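Local coordinates for protein mevalonate kinase (Staphylococcus aureus, PDB 2X7I) that probably catalyses the ATP-dependent phosphorylation of mevalonate to 5-phosphomevalonate, an early step of isoprenoid synthesis, as a member of the GHMP kinase family, at residues 63-66 with 67-70; 94-97 with 98-101; 131-134 with 135-138; 146-149 with 150-154. All coordinates share one frame; numbering follows the deposited sequence.

Contact 1: residues 63-66 with 67-70; sequences LYDA and PDHL
Asp65 and Asp68 stand at the two ends of a type I beta turn, and the side chain of Asp65 leans across its mouth. Its CB leaves the backbone with CG anti to the backbone N (chi1 -171°), which swings the carboxylate toward the far end of the turn. CG comes within 3.7 Å of Asp68 CB. One oxygen, OD1, lies 3.4 Å from Pro67 CD, where the aspartate crosses the proline ring at about a right angle. The other, OD2, rests 3.2 Å from Asp68 CB and also lies close to a bound citrate. The two carboxylates are 46° apart in plane, with Asp65 OD2 and Asp68 OD2 separated by 3.9 Å. Water 2 donates to Asp68 OD2 and lies doubtfully close to Asp65 OD2; if both carboxylates are ionised, it would ease their repulsion.

Underneath, Asp68 N donates to Asp65 O at 3.0 Å, and water 1 links Asp65 O to Asp68 O. The ring of Pro67 holds phi near -65°, which fits the turn, at the price of a close approach of Ala66 CB to Pro67 CD (3.4 Å). Beyond it, His69 brings CD2 to 3.3 Å from Ala66 O.

The turn lies in the loop between strand 53-58 and helix 70-80. Asp65 touches Ser103 of helix 103-119, while Asp68 packs on Val107 of that helix and on Ala139 of helix 125-140.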
loop_
_atom_site.group_PDB
_atom_site.type_symbol
_atom_site.label_atom_id
_atom_site.label_comp_id
_atom_site.label_asym_id
_atom_site.label_seq_id
_atom_site.Cartn_x
_atom_site.Cartn_y
_atom_site.Cartn_z
ATOM N N LEU A 63 8.969 12.323 1.135
ATOM C CA LEU A 63 10.166 12.113 0.337
ATOM C C LEU A 63 9.808 11.423 -0.973
ATOM O O LEU A 63 8.771 10.760 -1.085
ATOM C CB LEU A 63 11.183 11.266 1.099
ATOM C CG LEU A 63 11.634 11.756 2.480
ATOM C CD1 LEU A 63 12.569 10.738 3.107
ATOM C CD2 LEU A 63 12.302 13.126 2.399
ATOM N N TYR A 64 10.680 11.602 -1.962
ATOM C CA TYR A 64 10.598 10.867 -3.205
ATOM C C TYR A 64 11.016 9.423 -2.947
ATOM O O TYR A 64 11.805 9.149 -2.038
ATOM C CB TYR A 64 11.515 11.491 -4.251
ATOM C CG TYR A 64 11.163 12.924 -4.610
ATOM C CD1 TYR A 64 11.863 13.984 -4.059
ATOM C CD2 TYR A 64 10.139 13.207 -5.501
ATOM C CE1 TYR A 64 11.554 15.284 -4.375
ATOM C CE2 TYR A 64 9.831 14.512 -5.838
ATOM C CZ TYR A 64 10.539 15.549 -5.270
ATOM O OH TYR A 64 10.233 16.858 -5.582
ATOM N N ASP A 65 10.461 8.504 -3.728
ATOM C CA ASP A 65 10.804 7.095 -3.622
ATOM C C ASP A 65 12.031 6.817 -4.482
ATOM O O ASP A 65 11.916 6.332 -5.603
ATOM C CB ASP A 65 9.621 6.223 -4.067
ATOM C CG ASP A 65 9.842 4.760 -3.786
ATOM O OD1 ASP A 65 10.808 4.436 -3.073
ATOM O OD2 ASP A 65 9.059 3.925 -4.286
ATOM N N ALA A 66 13.202 7.144 -3.948
ATOM C CA ALA A 66 14.441 7.056 -4.710
ATOM C C ALA A 66 14.743 5.650 -5.245
ATOM O O ALA A 66 15.241 5.540 -6.352
ATOM C CB ALA A 66 15.606 7.576 -3.901
ATOM N N PRO A 67 14.450 4.584 -4.469
ATOM C CA PRO A 67 14.643 3.211 -4.964
ATOM C C PRO A 67 13.754 2.773 -6.142
ATOM O O PRO A 67 13.992 1.703 -6.695
ATOM C CB PRO A 67 14.324 2.340 -3.732
ATOM C CG PRO A 67 14.588 3.205 -2.573
ATOM C CD PRO A 67 14.232 4.600 -3.008
ATOM N N ASP A 68 12.749 3.572 -6.511
ATOM C CA ASP A 68 11.825 3.210 -7.593
ATOM C C ASP A 68 12.183 3.996 -8.857
ATOM O O ASP A 68 11.862 5.172 -8.979
ATOM C CB ASP A 68 10.377 3.481 -7.170
ATOM C CG ASP A 68 9.370 2.664 -7.963
ATOM O OD1 ASP A 68 9.749 1.670 -8.605
ATOM O OD2 ASP A 68 8.178 3.005 -7.931
ATOM N N HIS A 69 12.836 3.324 -9.800
ATOM C CA HIS A 69 13.516 3.994 -10.900
ATOM C C HIS A 69 12.599 4.100 -12.108
ATOM O O HIS A 69 12.640 3.266 -13.013
ATOM C CB HIS A 69 14.809 3.243 -11.255
ATOM C CG HIS A 69 15.699 2.992 -10.078
ATOM N ND1 HIS A 69 16.301 1.772 -9.840
ATOM C CD2 HIS A 69 16.080 3.805 -9.064
ATOM C CE1 HIS A 69 17.026 1.853 -8.738
ATOM N NE2 HIS A 69 16.910 3.077 -8.248
ATOM N N LEU A 70 11.794 5.160 -12.118
ATOM C CA LEU A 70 10.775 5.373 -13.145
ATOM C C LEU A 70 11.383 5.704 -14.508
ATOM O O LEU A 70 10.792 5.403 -15.542
ATOM C CB LEU A 70 9.810 6.486 -12.714
ATOM C CG LEU A 70 9.293 6.395 -11.270
ATOM C CD1 LEU A 70 8.096 7.314 -11.064
ATOM C CD2 LEU A 70 8.937 4.964 -10.884
HETATM O O HOH W 1 10.436 7.283 -7.646
HETATM O O HOH W 2 7.351 4.581 -5.852
#

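Contact 2: residues 94-97 with 98-101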
loop_
_atom_site.group_PDB
_atom_site.type_symbol
_atom_site.label_atom_id
_atom_site.label_comp_id
_atom_site.label_asym_id
_atom_site.label_seq_id
_atom_site.Cartn_x
_atom_site.Cartn_y
_atom_site.Cartn_z
ATOM N N ASN A 94 0.567 10.182 -3.686
ATOM C CA ASN A 94 0.035 10.434 -2.362
ATOM C C ASN A 94 0.758 9.613 -1.276
ATOM O O ASN A 94 0.504 9.783 -0.077
ATOM C CB ASN A 94 -1.434 9.986 -2.387
ATOM C CG ASN A 94 -2.221 10.524 -1.243
ATOM O OD1 ASN A 94 -1.751 11.405 -0.520
ATOM N ND2 ASN A 94 -3.432 10.013 -1.063
ATOM N N LEU A 95 1.642 8.716 -1.719
ATOM C CA LEU A 95 2.172 7.624 -0.899
ATOM C C LEU A 95 3.629 7.832 -0.522
ATOM O O LEU A 95 4.432 8.224 -1.356
ATOM C CB LEU A 95 2.051 6.307 -1.658
ATOM C CG LEU A 95 0.623 5.881 -1.979
ATOM C CD1 LEU A 95 0.621 4.640 -2.854
ATOM C CD2 LEU A 95 -0.147 5.645 -0.707
ATOM N N PRO A 96 3.979 7.576 0.747
ATOM C CA PRO A 96 5.367 7.673 1.167
ATOM C C PRO A 96 6.125 6.428 0.731
ATOM O O PRO A 96 5.520 5.366 0.542
ATOM C CB PRO A 96 5.259 7.726 2.691
ATOM C CG PRO A 96 4.085 6.916 2.993
ATOM C CD PRO A 96 3.111 7.158 1.863
ATOM N N PRO A 97 7.442 6.553 0.558
ATOM C CA PRO A 97 8.215 5.388 0.203
ATOM C C PRO A 97 8.490 4.474 1.415
ATOM O O PRO A 97 8.639 4.964 2.551
ATOM C CB PRO A 97 9.508 5.997 -0.323
ATOM C CG PRO A 97 9.647 7.280 0.463
ATOM C CD PRO A 97 8.275 7.755 0.727
ATOM N N SER A 98 8.524 3.166 1.145
ATOM C CA SER A 98 9.067 2.146 2.045
ATOM C C SER A 98 8.267 1.931 3.333
ATOM O O SER A 98 8.828 1.487 4.335
ATOM C CB SER A 98 10.538 2.455 2.377
ATOM O OG SER A 98 11.303 2.553 1.187
ATOM N N ARG A 99 6.973 2.228 3.291
ATOM C CA ARG A 99 6.075 2.022 4.423
ATOM C C ARG A 99 5.122 0.841 4.196
ATOM O O ARG A 99 4.181 0.651 4.962
ATOM C CB ARG A 99 5.233 3.281 4.669
ATOM C CG ARG A 99 6.017 4.580 4.819
ATOM C CD ARG A 99 7.087 4.536 5.892
ATOM N NE ARG A 99 6.543 4.221 7.219
ATOM C CZ ARG A 99 7.081 4.590 8.382
ATOM N NH1 ARG A 99 8.184 5.322 8.429
ATOM N NH2 ARG A 99 6.493 4.232 9.514
ATOM N N GLY A 100 5.348 0.070 3.137
ATOM C CA GLY A 100 4.502 -1.080 2.827
ATOM C C GLY A 100 3.180 -0.717 2.172
ATOM O O GLY A 100 2.273 -1.535 2.126
ATOM N N LEU A 101 3.061 0.504 1.649
ATOM C CA LEU A 101 1.777 0.977 1.105
ATOM C C LEU A 101 1.621 0.639 -0.388
ATOM O O LEU A 101 0.675 1.079 -1.038
ATOM C CB LEU A 101 1.575 2.467 1.399
ATOM C CG LEU A 101 1.570 2.813 2.906
ATOM C CD1 LEU A 101 1.757 4.296 3.162
ATOM C CD2 LEU A 101 0.320 2.336 3.615
HETATM O O HOH W 3 5.116 2.861 1.251
#
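From Leu95 to Pro97 the backbone runs extended, then turns through Ser98, whose phi is positive (68°), and Gly100, where glycine suits a second positive phi, so that the CA of Leu101 returns to 7.0 Å from the CA of Leu95. Pro96 forms the apolar floor of this bend. Leu101 lays its CD1 across the proline ring at about a right angle, only 3.4 Å from Pro96 CD, which is tight packing. Leu95 CD2 meets Leu101 CB more loosely, at 4.2 Å. With CG beside its own backbone N (chi1 -53°) and further bends at the next two torsions, Arg99 sets its CG 3.5 Å from Pro96 CG. Its guanidinium group is thereby sent off to Asp180, in a salt bridge, and to Gly274 O, Gln189 and Thr181.

No direct hydrogen bond closes the bend. Water 3 does so instead: it donates to Pro96 O at 2.6 Å and accepts from Arg99 N at 2.8 Å and Leu101 N at 3.2 Å. The alternate amides, Ser98 N and Gly100 N, bind a citrate. The Pro-Pro-Ser-Arg-Gly-Leu run, just before helix 103-119, probably belongs to the phosphate-binding motif of GHMP kinases, and backbone N-H groups offered to an anion are consistent with that role.

Contact 3: residues 131-134 with 135-138; sequences KANW and AEQI
Glu136 sets CG beside its backbone N (chi1 -67°) and then runs out extended (chi2 157°), while Asn133, one turn earlier, also has its CG beside the N (chi1 -79°); the two side chains therefore lie alongside each other, pointing the same way. On its way out the glutamate follows the carbonyl of Ala132, with CG 3.2 Å from Ala132 O. Its OE2 comes equally near that oxygen, a meeting of two acceptors that should be mildly unfavourable. The carboxylate is paid for elsewhere: OE2 bonds Thr148 OG1 and OE1 takes Ser144 N.

The backbone beneath is regular, with Glu136 N donating to Ala132 O at 2.9 Å and Ile138 N to Trp134 O at 3.1 Å. Ile138 drapes CG1 over that same Trp134 O at 3.4 Å. Ala135 rests its methyl 3.4 Å from Lys131 O, and the small residue suits a face pressed on Leu73 of helix 70-80. On the exposed side, the Trp134 ring folds back with one face toward Lys131 CA.

This is the i to i+4 pattern of an alpha helix, here helix 125-140, which packs among helices 70-80, 103-119 and 145-153 in the GHMP kinase fold.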
loop_
_atom_site.group_PDB
_atom_site.type_symbol
_atom_site.label_atom_id
_atom_site.label_comp_id
_atom_site.label_asym_id
_atom_site.label_seq_id
_atom_site.Cartn_x
_atom_site.Cartn_y
_atom_site.Cartn_z
ATOM N N LYS A 131 2.591 -7.248 -17.011
ATOM C CA LYS A 131 3.384 -6.067 -17.338
ATOM C C LYS A 131 3.759 -5.257 -16.096
ATOM O O LYS A 131 4.850 -4.713 -16.019
ATOM C CB LYS A 131 2.640 -5.179 -18.335
ATOM C CG LYS A 131 2.607 -5.710 -19.759
ATOM C CD LYS A 131 3.843 -5.284 -20.556
ATOM C CE LYS A 131 3.589 -5.357 -22.068
ATOM N NZ LYS A 131 4.854 -5.385 -22.878
ATOM N N ALA A 132 2.850 -5.175 -15.130
ATOM C CA ALA A 132 3.136 -4.465 -13.888
ATOM C C ALA A 132 4.207 -5.208 -13.084
ATOM O O ALA A 132 5.118 -4.582 -12.546
ATOM C CB ALA A 132 1.868 -4.273 -13.056
ATOM N N ASN A 133 4.107 -6.529 -13.002
ATOM C CA ASN A 133 5.109 -7.308 -12.271
ATOM C C ASN A 133 6.482 -7.149 -12.932
ATOM O O ASN A 133 7.476 -6.964 -12.239
ATOM C CB ASN A 133 4.697 -8.791 -12.122
ATOM C CG ASN A 133 3.660 -9.014 -10.996
ATOM O OD1 ASN A 133 2.601 -9.609 -11.209
ATOM N ND2 ASN A 133 3.976 -8.541 -9.800
ATOM N N TRP A 134 6.518 -7.143 -14.266
ATOM C CA TRP A 134 7.765 -6.919 -15.001
ATOM C C TRP A 134 8.337 -5.515 -14.779
ATOM O O TRP A 134 9.559 -5.347 -14.649
ATOM C CB TRP A 134 7.599 -7.184 -16.509
ATOM C CG TRP A 134 7.052 -8.568 -16.869
ATOM C CD1 TRP A 134 6.845 -9.637 -16.021
ATOM C CD2 TRP A 134 6.654 -9.017 -18.175
ATOM N NE1 TRP A 134 6.324 -10.700 -16.721
ATOM C CE2 TRP A 134 6.205 -10.350 -18.043
ATOM C CE3 TRP A 134 6.619 -8.415 -19.440
ATOM C CZ2 TRP A 134 5.736 -11.094 -19.132
ATOM C CZ3 TRP A 134 6.157 -9.158 -20.522
ATOM C CH2 TRP A 134 5.718 -10.484 -20.357
ATOM N N ALA A 135 7.461 -4.515 -14.716
ATOM C CA ALA A 135 7.889 -3.117 -14.510
ATOM C C ALA A 135 8.465 -2.900 -13.107
ATOM O O ALA A 135 9.466 -2.206 -12.942
ATOM C CB ALA A 135 6.739 -2.142 -14.781
ATOM N N GLU A 136 7.828 -3.501 -12.112
ATOM C CA GLU A 136 8.343 -3.510 -10.742
ATOM C C GLU A 136 9.757 -4.099 -10.667
ATOM O O GLU A 136 10.643 -3.515 -10.051
ATOM C CB GLU A 136 7.414 -4.302 -9.839
ATOM C CG GLU A 136 6.054 -3.654 -9.651
ATOM C CD GLU A 136 4.996 -4.650 -9.244
ATOM O OE1 GLU A 136 5.337 -5.630 -8.558
ATOM O OE2 GLU A 136 3.822 -4.450 -9.605
ATOM N N GLN A 137 9.969 -5.229 -11.331
ATOM C CA GLN A 137 11.304 -5.850 -11.404
ATOM C C GLN A 137 12.362 -4.905 -11.979
ATOM O O GLN A 137 13.432 -4.738 -11.402
ATOM C CB GLN A 137 11.236 -7.153 -12.219
ATOM C CG GLN A 137 12.572 -7.740 -12.642
ATOM C CD GLN A 137 13.361 -8.307 -11.486
ATOM O OE1 GLN A 137 12.803 -8.951 -10.588
ATOM N NE2 GLN A 137 14.675 -8.084 -11.503
ATOM N N ILE A 138 12.041 -4.288 -13.111
ATOM C CA ILE A 138 12.933 -3.360 -13.800
ATOM C C ILE A 138 13.185 -2.074 -13.009
ATOM O O ILE A 138 14.331 -1.630 -12.876
ATOM C CB ILE A 138 12.333 -2.975 -15.165
ATOM C CG1 ILE A 138 12.438 -4.160 -16.128
ATOM C CG2 ILE A 138 13.010 -1.742 -15.756
ATOM C CD1 ILE A 138 11.618 -3.955 -17.380
#

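Contact 4: residues 146-149 with 150-154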
loop_
_atom_site.group_PDB
_atom_site.type_symbol
_atom_site.label_atom_id
_atom_site.label_comp_id
_atom_site.label_asym_id
_atom_site.label_seq_id
_atom_site.Cartn_x
_atom_site.Cartn_y
_atom_site.Cartn_z
ATOM N N ILE A 146 1.580 -10.346 -4.557
ATOM C CA ILE A 146 0.411 -10.045 -3.724
ATOM C C ILE A 146 -0.065 -8.596 -3.906
ATOM O O ILE A 146 -1.261 -8.361 -4.034
ATOM C CB ILE A 146 0.653 -10.375 -2.222
ATOM C CG1 ILE A 146 -0.666 -10.296 -1.450
ATOM C CG2 ILE A 146 1.697 -9.444 -1.600
ATOM C CD1 ILE A 146 -0.639 -10.994 -0.073
ATOM N N ASP A 147 0.873 -7.645 -3.934
ATOM C CA ASP A 147 0.542 -6.223 -4.084
ATOM C C ASP A 147 -0.125 -5.989 -5.441
ATOM O O ASP A 147 -1.178 -5.377 -5.512
ATOM C CB ASP A 147 1.786 -5.329 -3.987
ATOM C CG ASP A 147 2.481 -5.378 -2.613
ATOM O OD1 ASP A 147 2.124 -6.221 -1.754
ATOM O OD2 ASP A 147 3.414 -4.555 -2.405
ATOM N N THR A 148 0.470 -6.503 -6.506
ATOM C CA THR A 148 -0.068 -6.292 -7.842
ATOM C C THR A 148 -1.465 -6.917 -8.014
ATOM O O THR A 148 -2.362 -6.300 -8.582
ATOM C CB THR A 148 0.878 -6.833 -8.935
ATOM O OG1 THR A 148 2.189 -6.284 -8.750
ATOM C CG2 THR A 148 0.362 -6.462 -10.323
ATOM N N GLN A 149 -1.643 -8.135 -7.528
ATOM C CA GLN A 149 -2.933 -8.804 -7.640
ATOM C C GLN A 149 -4.011 -8.101 -6.801
ATOM O O GLN A 149 -5.129 -7.913 -7.266
ATOM C CB GLN A 149 -2.811 -10.287 -7.264
ATOM C CG GLN A 149 -4.138 -11.052 -7.206
ATOM C CD GLN A 149 -4.912 -11.057 -8.520
ATOM O OE1 GLN A 149 -4.384 -10.682 -9.565
ATOM N NE2 GLN A 149 -6.176 -11.504 -8.469
ATOM N N THR A 150 -3.676 -7.695 -5.581
ATOM C CA THR A 150 -4.634 -6.973 -4.736
ATOM C C THR A 150 -5.045 -5.663 -5.398
ATOM O O THR A 150 -6.228 -5.354 -5.485
ATOM C CB THR A 150 -4.049 -6.679 -3.339
ATOM O OG1 THR A 150 -3.618 -7.904 -2.728
ATOM C CG2 THR A 150 -5.078 -5.998 -2.455
ATOM N N ILE A 151 -4.063 -4.912 -5.881
ATOM C CA ILE A 151 -4.305 -3.633 -6.541
ATOM C C ILE A 151 -5.136 -3.765 -7.827
ATOM O O ILE A 151 -6.153 -3.096 -7.971
ATOM C CB ILE A 151 -2.976 -2.902 -6.853
ATOM C CG1 ILE A 151 -2.335 -2.399 -5.559
ATOM C CG2 ILE A 151 -3.207 -1.707 -7.766
ATOM C CD1 ILE A 151 -0.929 -1.911 -5.763
ATOM N N VAL A 152 -4.712 -4.632 -8.741
ATOM C CA VAL A 152 -5.389 -4.806 -10.027
ATOM C C VAL A 152 -6.818 -5.331 -9.878
ATOM O O VAL A 152 -7.756 -4.746 -10.424
ATOM C CB VAL A 152 -4.593 -5.732 -10.961
ATOM C CG1 VAL A 152 -5.404 -6.075 -12.194
ATOM C CG2 VAL A 152 -3.302 -5.056 -11.357
ATOM N N SER A 153 -6.978 -6.414 -9.125
ATOM C CA SER A 153 -8.303 -6.996 -8.864
ATOM C C SER A 153 -9.229 -6.084 -8.056
ATOM O O SER A 153 -10.439 -6.184 -8.161
ATOM C CB SER A 153 -8.166 -8.328 -8.125
ATOM O OG SER A 153 -7.650 -8.141 -6.803
ATOM N N GLY A 154 -8.662 -5.210 -7.232
ATOM C CA GLY A 154 -9.462 -4.409 -6.299
ATOM C C GLY A 154 -10.123 -5.254 -5.212
ATOM O O GLY A 154 -11.133 -4.851 -4.620
#
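Two hydroxyls, those of Thr150 and Ser153, turn back to carbonyls one helical turn earlier. Thr150 OG1 donates to Ile146 O at 2.7 Å and Ser153 OG to Gln149 O at 2.6 Å. Each carbonyl also receives the backbone N-H of the same residue, and the two donors approach from opposite faces of its plane. Different torsions achieve this: threonine holds OG1 beside its backbone N (chi1 -56°), whereas serine places OG between N and the carbonyl carbon (chi1 67°).

The plain backbone bonds follow suit, Ile151 N reaching Asp147 O and Val152 N reaching Thr148 O, both at 2.9 Å. Gly154 leaves the helix with positive phi, a conformation glycine takes readily, and its N makes weak bonds to Thr150 O and Ile151 O. The side chain of Asp147 points away from this network to a salt bridge with Lys14, close to the bound citrate.

Van der Waals contacts run along the helix. Thr148 and Val152 form the apolar pair, side by side with their CG2 methyls 4.1 Å apart. Ile151 lays CG1 over Asp147 O at 3.2 Å, and Gln149 bends so that NE2 comes 3.8 Å from Ser153 CB.

By doubling up on backbone carbonyls, the hydroxyl of Thr150 can be buried against Val157 without losing a partner, and Ser153 OG, donating to Gln149 O, can still accept from Lys155 N as the helix ends.

In the fold
The four contacts follow one another in series along the chain. Contacts 1 and 2 are loops whose centres lie about 10 Å apart and which touch where Asp65 meets Pro97; the first leads into helix 70-80 and touches helix 103-119, and the second leads directly into helix 103-119. Contacts 3 and 4 sit on successive helices, 125-140 and 145-153, with centres about 13 Å apart and Ala132 packed against Thr148. Contact 1 is farthest from contact 4, at about 21 Å between centres. Asp65, Pro97 and Asp147, from contacts 1, 2 and 4, all approach the bound citrate, which probably marks the active-site pocket, while contact 3 lies on helix 125-140, which packs on helices 70-80, 103-119 and 145-153.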